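Local coordinates for UPF0045 protein MJ1052 (Methanocaldococcus jannaschii, PDB 2EPI) that is of unknown function but, as a UPF0045 family protein, probably binds thiamine or a related small molecule, at residues A[5-10]-A[80-85]. Sequence-based numbering, arbitrary orientation.
Sequences RKVVAE and IDERKD
R5 and E82 meet through two stretched side chains: R5 has CG trans to its backbone N (chi1 176°) and runs straight out to NE, and E82 is likewise extended (chi1 170°). The two side chains cross at about a right angle. R5 grips the carboxylate side-on in a salt bridge. R5 NE gives a nearly straight bond to the syn lone pair of OE2 of E82, 2.9 Å away and in the guanidinium plane. R5 NH2 reaches OE1 of E82, also at 2.9 Å, with OE1 tilted out of the guanidinium plane. A water donates to both OE2 of E82 and the carbonyl O of K6. CG1 of V7 packs against CB of E82 at 3.6 Å. Next along the strands, V8 and D81 form an antiparallel hydrogen-bonded pair, with D81 N to V8 O at 2.9 Å. CB of A9 presses tightly on CD1 of I80. The contact joins strands 6-16 and 73-83, and strand 73-83 continues the sheet into a second subunit. A methionine in place of R5 would probably leave the E82 carboxylate without its charged mate. H64 and S65 of the second subunit hydrogen-bond to E82 OE1 and R5 NH2 respectively, so the ion pair also ties into the subunit interface.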
ATOM      1  N   ARG A   5     -22.028   5.538  -6.905  1.00 32.35           N
ATOM      2  CA  ARG A   5     -21.186   4.472  -7.416  1.00 30.01           C
ATOM      3  C   ARG A   5     -20.440   4.055  -6.156  1.00 29.56           C
ATOM      4  O   ARG A   5     -19.327   4.510  -5.900  1.00 28.98           O
ATOM      5  CB  ARG A   5     -20.207   5.005  -8.461  1.00 29.99           C
ATOM      6  CG  ARG A   5     -19.243   3.951  -8.967  1.00 28.82           C
ATOM      7  CD  ARG A   5     -18.312   4.497 -10.031  1.00 29.20           C
ATOM      8  NE  ARG A   5     -17.265   3.533 -10.347  1.00 29.54           N
ATOM      9  CZ  ARG A   5     -16.313   3.724 -11.254  1.00 28.77           C
ATOM     10  NH1 ARG A   5     -16.269   4.856 -11.952  1.00 28.50           N
ATOM     11  NH2 ARG A   5     -15.403   2.784 -11.457  1.00 28.12           N
ATOM     12  N   LYS A   6     -21.074   3.198  -5.365  1.00 28.40           N
ATOM     13  CA  LYS A   6     -20.505   2.759  -4.098  1.00 28.07           C
ATOM     14  C   LYS A   6     -19.296   1.832  -4.163  1.00 26.01           C
ATOM     15  O   LYS A   6     -19.240   0.893  -4.964  1.00 25.04           O
ATOM     16  CB  LYS A   6     -21.603   2.118  -3.240  1.00 28.68           C
ATOM     17  CG  LYS A   6     -21.157   1.772  -1.828  1.00 32.71           C
ATOM     18  CD  LYS A   6     -22.312   1.255  -0.978  1.00 33.60           C
ATOM     19  CE  LYS A   6     -23.357   2.341  -0.736  1.00 36.06           C
ATOM     20  NZ  LYS A   6     -24.454   1.860   0.152  1.00 37.46           N
ATOM     21  N   VAL A   7     -18.326   2.118  -3.300  1.00 24.33           N
ATOM     22  CA  VAL A   7     -17.105   1.331  -3.191  1.00 23.72           C
ATOM     23  C   VAL A   7     -16.657   1.348  -1.736  1.00 21.69           C
ATOM     24  O   VAL A   7     -17.161   2.128  -0.932  1.00 21.25           O
ATOM     25  CB  VAL A   7     -15.946   1.925  -4.041  1.00 24.30           C
ATOM     26  CG1 VAL A   7     -16.375   2.064  -5.494  1.00 24.73           C
ATOM     27  CG2 VAL A   7     -15.521   3.280  -3.475  1.00 25.03           C
ATOM     28  N   VAL A   8     -15.728   0.465  -1.396  1.00 22.03           N
ATOM     29  CA  VAL A   8     -15.169   0.426  -0.047  1.00 20.76           C
ATOM     30  C   VAL A   8     -13.720   0.841  -0.254  1.00 19.26           C
ATOM     31  O   VAL A   8     -13.100   0.460  -1.246  1.00 20.07           O
ATOM     32  CB  VAL A   8     -15.203  -0.988   0.563  1.00 22.37           C
ATOM     33  CG1 VAL A   8     -14.615  -0.956   1.972  1.00 21.38           C
ATOM     34  CG2 VAL A   8     -16.627  -1.498   0.611  1.00 24.11           C
ATOM     35  N   ALA A   9     -13.172   1.625   0.663  1.00 18.88           N
ATOM     36  CA  ALA A   9     -11.794   2.069   0.493  1.00 18.11           C
ATOM     37  C   ALA A   9     -11.082   2.208   1.823  1.00 18.16           C
ATOM     38  O   ALA A   9     -11.707   2.165   2.878  1.00 18.92           O
ATOM     39  CB  ALA A   9     -11.782   3.400  -0.229  1.00 19.35           C
ATOM     40  N   GLU A  10      -9.764   2.349   1.765  1.00 17.50           N
ATOM     41  CA  GLU A  10      -8.991   2.552   2.979  1.00 17.01           C
ATOM     42  C   GLU A  10      -7.998   3.666   2.714  1.00 17.76           C
ATOM     43  O   GLU A  10      -7.346   3.701   1.669  1.00 17.44           O
ATOM     44  CB  GLU A  10      -8.255   1.283   3.409  1.00 19.32           C
ATOM     45  CG  GLU A  10      -7.507   1.474   4.733  1.00 18.91           C
ATOM     46  CD  GLU A  10      -6.963   0.181   5.304  1.00 21.17           C
ATOM     47  OE1 GLU A  10      -6.350  -0.591   4.540  1.00 20.31           O
ATOM     48  OE2 GLU A  10      -7.145  -0.058   6.524  1.00 22.68           O
ATOM     49  N   ILE A  80      -8.921   1.437  -3.296  1.00 19.67           N
ATOM     50  CA  ILE A  80     -10.324   1.267  -3.653  1.00 22.16           C
ATOM     51  C   ILE A  80     -10.608  -0.184  -3.989  1.00 21.85           C
ATOM     52  O   ILE A  80      -9.833  -0.825  -4.694  1.00 22.37           O
ATOM     53  CB  ILE A  80     -10.701   2.109  -4.897  1.00 23.80           C
ATOM     54  CG1 ILE A  80     -10.441   3.592  -4.629  1.00 26.26           C
ATOM     55  CG2 ILE A  80     -12.161   1.875  -5.258  1.00 27.57           C
ATOM     56  CD1 ILE A  80     -11.164   4.141  -3.434  1.00 26.97           C
ATOM     57  N   ASP A  81     -11.723  -0.694  -3.479  1.00 22.27           N
ATOM     58  CA  ASP A  81     -12.137  -2.068  -3.747  1.00 23.51           C
ATOM     59  C   ASP A  81     -13.550  -1.949  -4.301  1.00 22.68           C
ATOM     60  O   ASP A  81     -14.480  -1.612  -3.570  1.00 22.91           O
ATOM     61  CB  ASP A  81     -12.156  -2.886  -2.453  1.00 23.61           C
ATOM     62  CG  ASP A  81     -12.354  -4.375  -2.700  1.00 28.09           C
ATOM     63  OD1 ASP A  81     -12.987  -4.740  -3.714  1.00 25.92           O
ATOM     64  OD2 ASP A  81     -11.885  -5.185  -1.871  1.00 29.27           O
ATOM     65  N   GLU A  82     -13.707  -2.209  -5.595  1.00 23.88           N
ATOM     66  CA  GLU A  82     -15.016  -2.104  -6.228  1.00 25.36           C
ATOM     67  C   GLU A  82     -15.371  -3.342  -7.038  1.00 25.74           C
ATOM     68  O   GLU A  82     -14.543  -3.871  -7.775  1.00 25.18           O
ATOM     69  CB  GLU A  82     -15.066  -0.867  -7.136  1.00 25.10           C
ATOM     70  CG  GLU A  82     -16.305  -0.796  -8.033  1.00 27.55           C
ATOM     71  CD  GLU A  82     -16.425   0.520  -8.776  1.00 28.04           C
ATOM     72  OE1 GLU A  82     -15.377   1.111  -9.108  1.00 27.27           O
ATOM     73  OE2 GLU A  82     -17.568   0.959  -9.040  1.00 28.45           O
ATOM     74  N   ARG A  83     -16.609  -3.799  -6.891  1.00 28.82           N
ATOM     75  CA  ARG A  83     -17.072  -4.963  -7.633  1.00 30.46           C
ATOM     76  C   ARG A  83     -18.457  -4.661  -8.190  1.00 32.96           C
ATOM     77  O   ARG A  83     -19.185  -3.823  -7.651  1.00 31.28           O
ATOM     78  CB  ARG A  83     -17.096  -6.206  -6.733  1.00 32.32           C
ATOM     79  CG  ARG A  83     -18.083  -6.154  -5.579  1.00 34.27           C
ATOM     80  CD  ARG A  83     -17.865  -7.325  -4.631  1.00 35.76           C
ATOM     81  NE  ARG A  83     -17.974  -8.621  -5.300  1.00 37.45           N
ATOM     82  CZ  ARG A  83     -17.718  -9.786  -4.712  1.00 39.13           C
ATOM     83  NH1 ARG A  83     -17.336  -9.818  -3.442  1.00 38.76           N
ATOM     84  NH2 ARG A  83     -17.842 -10.920  -5.390  1.00 39.30           N
ATOM     85  N   LYS A  84     -18.817  -5.336  -9.277  1.00 34.14           N
ATOM     86  CA  LYS A  84     -20.109  -5.112  -9.917  1.00 36.76           C
ATOM     87  C   LYS A  84     -21.080  -6.278  -9.737  1.00 37.87           C
ATOM     88  O   LYS A  84     -22.267  -6.151 -10.033  1.00 38.04           O
ATOM     89  CB  LYS A  84     -19.898  -4.849 -11.410  1.00 37.65           C
ATOM     90  CG  LYS A  84     -19.405  -6.069 -12.174  1.00 38.21           C
ATOM     91  CD  LYS A  84     -18.386  -5.706 -13.243  1.00 40.32           C
ATOM     92  CE  LYS A  84     -18.981  -4.865 -14.351  1.00 39.89           C
ATOM     93  NZ  LYS A  84     -17.973  -4.632 -15.419  1.00 40.11           N
ATOM     94  N   ASP A  85     -20.578  -7.407  -9.243  1.00 38.72           N
ATOM     95  CA  ASP A  85     -21.413  -8.589  -9.051  1.00 39.38           C
ATOM     96  C   ASP A  85     -22.096  -8.630  -7.688  1.00 39.87           C
ATOM     97  O   ASP A  85     -23.026  -9.408  -7.480  1.00 40.70           O
ATOM     98  CB  ASP A  85     -20.578  -9.858  -9.240  1.00 41.04           C
ATOM     99  CG  ASP A  85     -19.521 -10.026  -8.164  1.00 42.21           C
ATOM    100  OD1 ASP A  85     -18.702  -9.100  -7.983  1.00 42.67           O
ATOM    101  OD2 ASP A  85     -19.511 -11.086  -7.502  1.00 40.77           O
TER
HETATM  102  O   HOH W   1     -19.852   0.615  -7.605  1.00 31.40           O